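Local coordinates for Vpx protein (Simian immunodeficiency virus, PDB 4Z8L) that probably recruits the host restriction factor SAMHD1 to the DCAF1 receptor of a cullin-4 ubiquitin ligase, marking it for degradation, at residues B[34-39]-B[78-82]. Residues are numbered along the deposited sequence; the frame is centred on the assembly and turned at random.
With ZN (zinc ion), chain G.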
loop_
_atom_site.group_PDB
_atom_site.type_symbol
_atom_site.label_atom_id
_atom_site.label_comp_id
_atom_site.label_asym_id
_atom_site.label_seq_id
_atom_site.Cartn_x
_atom_site.Cartn_y
_atom_site.Cartn_z
ATOM N N GLU B 34 -7.454 0.977 13.534
ATOM C CA GLU B 34 -7.411 1.901 12.407
ATOM C C GLU B 34 -8.346 1.480 11.275
ATOM O O GLU B 34 -8.953 2.329 10.617
ATOM C CB GLU B 34 -5.981 2.033 11.880
ATOM C CG GLU B 34 -5.850 2.951 10.673
ATOM C CD GLU B 34 -5.481 4.374 11.051
ATOM O OE1 GLU B 34 -4.943 4.579 12.159
ATOM O OE2 GLU B 34 -5.731 5.288 10.234
ATOM N N ALA B 35 -8.477 0.176 11.055
ATOM C CA ALA B 35 -9.332 -0.322 9.983
ATOM C C ALA B 35 -10.813 -0.133 10.277
ATOM O O ALA B 35 -11.629 -0.118 9.357
ATOM C CB ALA B 35 -9.049 -1.779 9.720
ATOM N N ARG B 36 -11.169 0.015 11.549
ATOM C CA ARG B 36 -12.571 0.266 11.881
ATOM C C ARG B 36 -13.015 1.669 11.454
ATOM O O ARG B 36 -14.198 2.002 11.517
ATOM C CB ARG B 36 -12.835 0.040 13.369
ATOM C CG ARG B 36 -13.000 -1.436 13.706
ATOM C CD ARG B 36 -12.909 -1.701 15.195
ATOM N NE ARG B 36 -13.208 -0.504 15.972
ATOM C CZ ARG B 36 -14.396 -0.250 16.511
ATOM N NH1 ARG B 36 -15.397 -1.105 16.348
ATOM N NH2 ARG B 36 -14.587 0.863 17.205
ATOM N N LEU B 37 -12.056 2.488 11.031
ATOM C CA LEU B 37 -12.336 3.846 10.572
ATOM C C LEU B 37 -12.525 3.939 9.052
ATOM O O LEU B 37 -12.687 5.039 8.525
ATOM C CB LEU B 37 -11.208 4.803 10.986
ATOM C CG LEU B 37 -11.165 5.443 12.377
ATOM C CD1 LEU B 37 -10.981 4.416 13.473
ATOM C CD2 LEU B 37 -10.056 6.486 12.433
ATOM N N HIS B 38 -12.504 2.808 8.345
ATOM C CA HIS B 38 -12.412 2.848 6.879
ATOM C C HIS B 38 -13.309 1.895 6.063
ATOM O O HIS B 38 -13.270 1.914 4.829
ATOM C CB HIS B 38 -10.950 2.618 6.476
ATOM C CG HIS B 38 -10.033 3.750 6.841
ATOM N ND1 HIS B 38 -10.197 5.028 6.351
ATOM C CD2 HIS B 38 -8.936 3.791 7.635
ATOM C CE1 HIS B 38 -9.247 5.810 6.832
ATOM N NE2 HIS B 38 -8.469 5.084 7.614
ATOM N N PHE B 39 -14.095 1.065 6.741
ATOM C CA PHE B 39 -14.919 0.047 6.083
ATOM C C PHE B 39 -16.338 0.012 6.739
ATOM O O PHE B 39 -16.497 0.367 7.899
ATOM C CB PHE B 39 -14.228 -1.323 6.143
ATOM C CG PHE B 39 -12.844 -1.348 5.502
ATOM C CD1 PHE B 39 -12.664 -1.181 4.130
ATOM C CD2 PHE B 39 -11.716 -1.530 6.294
ATOM C CE1 PHE B 39 -11.376 -1.193 3.569
ATOM C CE2 PHE B 39 -10.441 -1.545 5.740
ATOM C CZ PHE B 39 -10.269 -1.378 4.381
ATOM N N MET B 78 -5.288 -2.154 4.049
ATOM C CA MET B 78 -5.037 -0.769 4.432
ATOM C C MET B 78 -4.177 -0.073 3.386
ATOM O O MET B 78 -4.430 1.079 3.032
ATOM C CB MET B 78 -4.365 -0.696 5.804
ATOM C CG MET B 78 -5.323 -0.874 6.975
ATOM S SD MET B 78 -6.602 0.398 7.020
ATOM C CE MET B 78 -5.602 1.884 7.104
ATOM N N TYR B 79 -3.157 -0.776 2.902
ATOM C CA TYR B 79 -2.335 -0.266 1.812
ATOM C C TYR B 79 -3.229 0.119 0.636
ATOM O O TYR B 79 -3.177 1.252 0.144
ATOM C CB TYR B 79 -1.292 -1.303 1.388
ATOM C CG TYR B 79 -0.618 -1.006 0.067
ATOM C CD1 TYR B 79 0.425 -0.094 -0.018
ATOM C CD2 TYR B 79 -1.024 -1.645 -1.098
ATOM C CE1 TYR B 79 1.041 0.177 -1.227
ATOM C CE2 TYR B 79 -0.416 -1.381 -2.310
ATOM C CZ TYR B 79 0.615 -0.472 -2.369
ATOM O OH TYR B 79 1.218 -0.214 -3.577
ATOM N N THR B 80 -4.059 -0.829 0.208
ATOM C CA THR B 80 -4.964 -0.615 -0.917
ATOM C C THR B 80 -5.858 0.606 -0.718
ATOM O O THR B 80 -5.899 1.490 -1.568
ATOM C CB THR B 80 -5.863 -1.841 -1.151
ATOM O OG1 THR B 80 -5.054 -2.971 -1.502
ATOM C CG2 THR B 80 -6.858 -1.564 -2.267
ATOM N N HIS B 81 -6.570 0.644 0.405
ATOM C CA HIS B 81 -7.499 1.729 0.704
ATOM C C HIS B 81 -6.835 3.097 0.776
ATOM O O HIS B 81 -7.338 4.066 0.208
ATOM C CB HIS B 81 -8.228 1.461 2.019
ATOM C CG HIS B 81 -9.157 2.563 2.426
ATOM N ND1 HIS B 81 -10.306 2.864 1.728
ATOM C CD2 HIS B 81 -9.101 3.441 3.455
ATOM C CE1 HIS B 81 -10.922 3.877 2.312
ATOM N NE2 HIS B 81 -10.212 4.245 3.363
ATOM N N MET B 82 -5.713 3.182 1.482
ATOM C CA MET B 82 -5.043 4.464 1.647
ATOM C C MET B 82 -4.436 4.938 0.331
ATOM O O MET B 82 -4.374 6.138 0.069
ATOM C CB MET B 82 -3.968 4.380 2.731
ATOM C CG MET B 82 -4.503 4.016 4.109
ATOM S SD MET B 82 -5.964 4.952 4.597
ATOM C CE MET B 82 -5.294 6.605 4.717
HETATM ZN ZN ZN G . -10.777 5.869 4.605
#
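H38 and H81 form the two-histidine part of a zinc site. The zinc ion is bound by H38 ND1 at 2.0 Å and by H81 NE2 at 2.1 Å. The two metal bonds meet at the ion at about 96°. The ligand nitrogens, H38 ND1 and H81 NE2, are 3.1 Å apart and do not hydrogen bond, as both are used by the metal. H38 binds through the ring nitrogen nearer its backbone, H81 through the farther one. The ring planes meet obliquely, at 53°. H81 CG is anti to the backbone N (chi1 177°), which carries its ring off the helix toward the loop. C86 touches both histidines. It ligates zinc in a structure of this protein; in this model H38 and H81 hold the ion. The site ties the loop that follows helix 21-35 to the C-terminal part of helix 63-84 in the three-helix Vpr/Vpx fold. M82 SD lies over one face of the H38 ring, 4.2 Å from its centroid, and L37 CB lies over the opposite face, toward the rim. The F39 ring turns its edge to the face of H81. Toward helix 21-35, M78 packs beside the site. Its chain bends at chi2 and chi3, and M78 CE reaches E34 CG at 3.7 Å and H38 CD2 at 3.9 Å. M78 SD rests 4.2 Å from A35 CB.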